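Local atomic coordinates of StAR-related lipid transfer protein 13 (Homo sapiens, PDB entry 2PSO), a protein that activates the GTPase activity of RhoA, and perhaps Cdc42, and carries the lipid-binding START domain described here. Residues N92-E97 and A219-S224; R134-L139 and I196-H201. One frame throughout, in Å; residues are numbered along the deposited sequence.

How the contacts relate
Both contacts belong to the START domain, a helix-grip fold in which a curved sheet holds the long C-terminal helix. Contact 1 joins helix 87-96 to the end of that helix, 209-223. Contact 2 joins strand 134-143 to the end of strand 188-196 and the loop that follows it toward this helix. Along the chain, contact 2 is nested inside the loop closed by contact 1. Their centres lie 20 Å apart and their nearest atoms about 9 Å apart, so they do not touch. Contact 1 combines weak hydrogen bonds from an arginine with one apolar touch, whereas contact 2 is apolar. As in other START domains, sheet and C-terminal helix probably enclose the lipid cavity.

Contact 1 of 2, residues N92-E97 and A219-S224; sequences NRVLRE and ARIRNS
The guanidinium of Arg93 meets Ser224 with its edge, the hydroxyl lying near the guanidinium plane. Glu97 stands at the edge too, with its CD in that plane. Phe225, the residue after Ser224, adds a cation-pi contact. Arg93 NH2 gives two weak bonds to one residue: it lies 2.9 Å from Ser224 OG and 3.0 Å from Ser224 O. Both are strongly bent, near 130°. The bond from Arg93 NE to Glu97 OE1, at 2.7 Å, is straighter at 165° and is part of a salt bridge one helical turn along. It reaches the carboxylate oxygen from above the carboxylate plane. Arg93 leaves its helix with CG anti to the backbone N, then bends at chi2 and chi3, which brings NH2 to Ser224 while NE faces Glu97. Ser224 OG in turn donates to Ile221 O, 2.8 Å away. Beneath the polar pair, Val94 CG2 touches Ile221 CD1 at 3.9 Å, and Trp101 also packs on Ile221. A leucine in place of Arg93 would probably leave the Glu97 carboxylate without its mate and Ser224 OG and O without this donor. The chemistry thus puts a positive group beside the C-terminal end of helix 209-223, where the helix dipole is likely to favour it, and links the residue just past that end, weakly, to helix 87-96, with the Val94-Ile221 touch beside it.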
loop_
_atom_site.group_PDB
_atom_site.type_symbol
_atom_site.label_atom_id
_atom_site.label_comp_id
_atom_site.label_asym_id
_atom_site.label_seq_id
_atom_site.Cartn_x
_atom_site.Cartn_y
_atom_site.Cartn_z
ATOM N N ASN A 92 -14.424 -1.317 -5.441
ATOM C CA ASN A 92 -14.391 -1.360 -6.881
ATOM C C ASN A 92 -13.458 -0.246 -7.328
ATOM O O ASN A 92 -12.752 -0.367 -8.343
ATOM C CB ASN A 92 -15.780 -1.148 -7.471
ATOM C CG ASN A 92 -15.752 -1.127 -8.993
ATOM O OD1 ASN A 92 -15.593 -2.178 -9.618
ATOM N ND2 ASN A 92 -15.848 0.083 -9.601
ATOM N N ARG A 93 -13.422 0.832 -6.559
ATOM C CA ARG A 93 -12.582 1.936 -6.954
ATOM C C ARG A 93 -11.137 1.501 -6.904
ATOM O O ARG A 93 -10.342 1.935 -7.758
ATOM C CB ARG A 93 -12.787 3.154 -6.061
ATOM C CG ARG A 93 -11.917 4.343 -6.444
ATOM C CD ARG A 93 -12.032 4.742 -7.935
ATOM N NE ARG A 93 -13.385 5.058 -8.364
ATOM C CZ ARG A 93 -14.072 6.113 -7.935
ATOM N NH1 ARG A 93 -15.300 6.325 -8.353
ATOM N NH2 ARG A 93 -13.546 6.954 -7.065
ATOM N N VAL A 94 -10.776 0.642 -5.929
ATOM C CA VAL A 94 -9.381 0.209 -5.872
ATOM C C VAL A 94 -9.165 -0.914 -6.900
ATOM O O VAL A 94 -8.116 -1.027 -7.530
ATOM C CB VAL A 94 -8.986 -0.308 -4.491
ATOM C CG1 VAL A 94 -7.572 -0.838 -4.534
ATOM C CG2 VAL A 94 -9.114 0.762 -3.458
ATOM N N LEU A 95 -10.184 -1.748 -7.059
ATOM C CA LEU A 95 -10.014 -2.975 -7.777
ATOM C C LEU A 95 -10.064 -2.766 -9.278
ATOM O O LEU A 95 -9.204 -3.297 -9.981
ATOM C CB LEU A 95 -11.063 -3.983 -7.329
ATOM C CG LEU A 95 -10.848 -5.472 -7.581
ATOM C CD1 LEU A 95 -12.081 -6.025 -8.241
ATOM C CD2 LEU A 95 -9.700 -5.702 -8.445
ATOM N N ARG A 96 -11.047 -2.015 -9.794
ATOM C CA ARG A 96 -11.150 -1.857 -11.261
ATOM C C ARG A 96 -11.018 -0.427 -11.791
ATOM O O ARG A 96 -11.197 -0.198 -12.986
ATOM C CB ARG A 96 -12.456 -2.421 -11.743
ATOM C CG ARG A 96 -12.693 -3.899 -11.405
ATOM C CD ARG A 96 -11.763 -4.784 -12.206
ATOM N NE ARG A 96 -11.892 -6.144 -11.708
ATOM C CZ ARG A 96 -11.002 -7.110 -11.914
ATOM N NH1 ARG A 96 -11.227 -8.314 -11.406
ATOM N NH2 ARG A 96 -9.896 -6.866 -12.619
ATOM N N GLU A 97 -10.705 0.540 -10.928
ATOM C CA GLU A 97 -10.830 1.936 -11.330
ATOM C C GLU A 97 -9.628 2.804 -10.955
ATOM O O GLU A 97 -9.776 3.978 -10.647
ATOM C CB GLU A 97 -12.088 2.539 -10.719
ATOM C CG GLU A 97 -13.356 2.037 -11.352
ATOM C CD GLU A 97 -14.570 2.838 -10.956
ATOM O OE1 GLU A 97 -14.707 3.211 -9.766
ATOM O OE2 GLU A 97 -15.391 3.102 -11.863
ATOM N N ALA A 219 -4.947 8.878 -0.046
ATOM C CA ALA A 219 -5.572 10.205 -0.059
ATOM C C ALA A 219 -6.147 10.460 -1.436
ATOM O O ALA A 219 -7.182 11.111 -1.573
ATOM C CB ALA A 219 -4.566 11.264 0.282
ATOM N N ARG A 220 -5.458 9.952 -2.454
ATOM C CA ARG A 220 -5.915 10.081 -3.812
ATOM C C ARG A 220 -7.175 9.258 -4.016
ATOM O O ARG A 220 -8.138 9.723 -4.644
ATOM C CB ARG A 220 -4.842 9.641 -4.771
ATOM C CG ARG A 220 -3.785 10.663 -4.914
ATOM C CD ARG A 220 -2.864 10.316 -6.024
ATOM N NE ARG A 220 -2.493 8.915 -5.966
ATOM C CZ ARG A 220 -1.245 8.496 -5.891
ATOM N NH1 ARG A 220 -0.274 9.386 -5.879
ATOM N NH2 ARG A 220 -0.973 7.201 -5.850
ATOM N N ILE A 221 -7.198 8.052 -3.456
ATOM C CA ILE A 221 -8.404 7.256 -3.548
ATOM C C ILE A 221 -9.552 8.043 -2.965
ATOM O O ILE A 221 -10.641 8.089 -3.550
ATOM C CB ILE A 221 -8.284 5.965 -2.798
ATOM C CG1 ILE A 221 -7.312 5.033 -3.545
ATOM C CG2 ILE A 221 -9.681 5.359 -2.636
ATOM C CD1 ILE A 221 -6.871 3.845 -2.763
ATOM N N ARG A 222 -9.303 8.700 -1.833
ATOM C CA ARG A 222 -10.339 9.501 -1.213
ATOM C C ARG A 222 -10.765 10.648 -2.118
ATOM O O ARG A 222 -11.957 10.784 -2.428
ATOM C CB ARG A 222 -9.875 10.032 0.124
ATOM C CG ARG A 222 -10.885 10.889 0.813
ATOM C CD ARG A 222 -10.182 11.700 1.868
ATOM N NE ARG A 222 -9.119 12.509 1.281
ATOM C CZ ARG A 222 -8.137 13.064 1.980
ATOM N NH1 ARG A 222 -8.071 12.890 3.293
ATOM N NH2 ARG A 222 -7.216 13.789 1.365
ATOM N N ASN A 223 -9.795 11.443 -2.568
ATOM C CA ASN A 223 -10.083 12.563 -3.452
ATOM C C ASN A 223 -10.895 12.188 -4.681
ATOM O O ASN A 223 -11.711 12.970 -5.156
ATOM C CB ASN A 223 -8.806 13.255 -3.898
ATOM C CG ASN A 223 -8.034 13.859 -2.737
ATOM O OD1 ASN A 223 -8.586 14.114 -1.658
ATOM N ND2 ASN A 223 -6.740 14.074 -2.946
ATOM N N SER A 224 -10.701 10.983 -5.191
ATOM C CA SER A 224 -11.384 10.600 -6.412
ATOM C C SER A 224 -12.889 10.344 -6.206
ATOM O O SER A 224 -13.591 9.951 -7.142
ATOM C CB SER A 224 -10.709 9.389 -7.039
ATOM O OG SER A 224 -11.029 8.239 -6.287
#

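Contact 2 of 2, residues R134-L139 and I196-H201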
loop_
_atom_site.group_PDB
_atom_site.type_symbol
_atom_site.label_atom_id
_atom_site.label_comp_id
_atom_site.label_asym_id
_atom_site.label_seq_id
_atom_site.Cartn_x
_atom_site.Cartn_y
_atom_site.Cartn_z
ATOM N N ARG A 134 8.403 0.994 -11.913
ATOM C CA ARG A 134 8.162 -0.089 -10.987
ATOM C C ARG A 134 7.074 -1.004 -11.576
ATOM O O ARG A 134 5.995 -0.541 -11.962
ATOM C CB ARG A 134 7.754 0.480 -9.626
ATOM N N ASP A 135 7.367 -2.298 -11.681
ATOM C CA ASP A 135 6.447 -3.247 -12.331
ATOM C C ASP A 135 5.895 -4.333 -11.408
ATOM O O ASP A 135 6.566 -4.770 -10.467
ATOM C CB ASP A 135 7.108 -3.892 -13.538
ATOM C CG ASP A 135 7.707 -2.874 -14.469
ATOM O OD1 ASP A 135 7.265 -1.703 -14.429
ATOM O OD2 ASP A 135 8.623 -3.248 -15.235
ATOM N N PHE A 136 4.666 -4.762 -11.682
ATOM C CA PHE A 136 3.937 -5.595 -10.729
ATOM C C PHE A 136 3.191 -6.732 -11.379
ATOM O O PHE A 136 2.625 -6.587 -12.453
ATOM C CB PHE A 136 2.949 -4.764 -9.906
ATOM C CG PHE A 136 3.607 -3.758 -9.008
ATOM C CD1 PHE A 136 4.214 -2.622 -9.533
ATOM C CD2 PHE A 136 3.614 -3.936 -7.643
ATOM C CE1 PHE A 136 4.821 -1.695 -8.717
ATOM C CE2 PHE A 136 4.217 -3.000 -6.816
ATOM C CZ PHE A 136 4.820 -1.884 -7.354
ATOM N N VAL A 137 3.189 -7.867 -10.708
ATOM C CA VAL A 137 2.470 -9.031 -11.158
ATOM C C VAL A 137 2.070 -9.682 -9.880
ATOM O O VAL A 137 2.902 -10.086 -9.090
ATOM C CB VAL A 137 3.360 -10.013 -11.938
ATOM C CG1 VAL A 137 2.569 -11.274 -12.292
ATOM C CG2 VAL A 137 3.942 -9.339 -13.184
ATOM N N VAL A 138 0.780 -9.802 -9.674
ATOM C CA VAL A 138 0.287 -10.031 -8.354
ATOM C C VAL A 138 -0.865 -11.036 -8.355
ATOM O O VAL A 138 -1.625 -11.103 -9.311
ATOM C CB VAL A 138 -0.104 -8.671 -7.808
ATOM C CG1 VAL A 138 -1.438 -8.708 -7.116
ATOM C CG2 VAL A 138 0.984 -8.179 -6.923
ATOM N N LEU A 139 -0.937 -11.871 -7.326
ATOM C CA LEU A 139 -2.126 -12.642 -7.031
ATOM C C LEU A 139 -3.057 -11.748 -6.160
ATOM O O LEU A 139 -2.653 -11.328 -5.080
ATOM C CB LEU A 139 -1.668 -13.871 -6.254
ATOM C CG LEU A 139 -2.664 -14.908 -5.719
ATOM C CD1 LEU A 139 -3.308 -15.658 -6.853
ATOM C CD2 LEU A 139 -1.965 -15.895 -4.780
ATOM N N ILE A 196 6.248 -3.350 0.567
ATOM C CA ILE A 196 6.729 -3.628 -0.769
ATOM C C ILE A 196 8.250 -3.512 -0.799
ATOM O O ILE A 196 8.834 -2.709 -0.067
ATOM C CB ILE A 196 6.110 -2.656 -1.774
ATOM C CG1 ILE A 196 4.610 -2.517 -1.489
ATOM C CG2 ILE A 196 6.336 -3.125 -3.196
ATOM C CD1 ILE A 196 3.863 -1.637 -2.471
ATOM N N ASP A 197 8.884 -4.335 -1.630
ATOM C CA ASP A 197 10.304 -4.267 -1.879
ATOM C C ASP A 197 10.500 -3.827 -3.328
ATOM O O ASP A 197 10.620 -4.666 -4.222
ATOM C CB ASP A 197 10.910 -5.655 -1.644
ATOM C CG ASP A 197 12.427 -5.705 -1.859
ATOM O OD1 ASP A 197 13.002 -4.768 -2.450
ATOM O OD2 ASP A 197 13.049 -6.712 -1.446
ATOM N N LEU A 198 10.512 -2.515 -3.573
ATOM C CA LEU A 198 10.950 -1.999 -4.868
ATOM C C LEU A 198 12.414 -2.340 -4.863
ATOM O O LEU A 198 13.071 -2.190 -3.832
ATOM C CB LEU A 198 10.801 -0.485 -4.978
ATOM C CG LEU A 198 9.573 0.313 -4.513
ATOM C CD1 LEU A 198 8.235 -0.332 -4.922
ATOM C CD2 LEU A 198 9.617 0.587 -3.005
ATOM N N LYS A 199 12.951 -2.804 -5.979
ATOM C CA LYS A 199 14.329 -3.287 -5.936
ATOM C C LYS A 199 15.413 -2.261 -6.335
ATOM O O LYS A 199 15.773 -2.157 -7.508
ATOM C CB LYS A 199 14.462 -4.601 -6.713
ATOM C CG LYS A 199 13.712 -5.747 -6.051
ATOM C CD LYS A 199 14.321 -7.091 -6.395
ATOM C CE LYS A 199 13.774 -8.186 -5.491
ATOM N NZ LYS A 199 14.267 -9.540 -5.877
ATOM N N GLY A 200 15.932 -1.508 -5.367
ATOM C CA GLY A 200 17.127 -0.702 -5.631
ATOM C C GLY A 200 17.151 0.759 -5.211
ATOM O O GLY A 200 17.672 1.607 -5.929
ATOM N N HIS A 201 16.587 1.058 -4.048
ATOM C CA HIS A 201 16.709 2.386 -3.467
ATOM C C HIS A 201 17.337 2.195 -2.105
ATOM O O HIS A 201 17.588 1.062 -1.696
ATOM C CB HIS A 201 15.345 3.068 -3.312
ATOM C CG HIS A 201 14.663 3.375 -4.610
ATOM N ND1 HIS A 201 13.418 2.876 -4.933
ATOM C CD2 HIS A 201 15.048 4.135 -5.664
ATOM C CE1 HIS A 201 13.068 3.312 -6.130
ATOM N NE2 HIS A 201 14.039 4.076 -6.596
#
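Phe136 meets Ile196 and Leu198 with the far end of its ring, both coming in obliquely to the ring, and these two apolar touches make up the packed part of the contact. Phe136 CE2 lies 4.2 Å from Ile196 CG2, and the two side chains cross at about a right angle. Ile196 holds CG2 anti to its backbone nitrogen, and this is the branch that reaches the ring. Phe136 CZ is 4.5 Å from Leu198 CD1, a looser touch. The ring starts from a strand position that does not face the loop directly, but its end swings closer. Within its own strand, Arg134 O sits at the edge of the ring, in plane. The rest of the loop is the loose side. Lys199, Gly200 and His201 are exposed, and the last two are poorly ordered. Asp197 turns to Leu74 instead, while His201 meets the rings of His131 and Trp205. The packed side continues into the sheet. Phe136 stacks on Tyr123 of strand 118-125 and touches Ala171 and Val173 of strand 169-182. That last strand pairs with both 134-143 and 188-196, so the contact spans it, joining strand 134-143 to the end of strand 188-196 and the start of the loop toward helix 209-223.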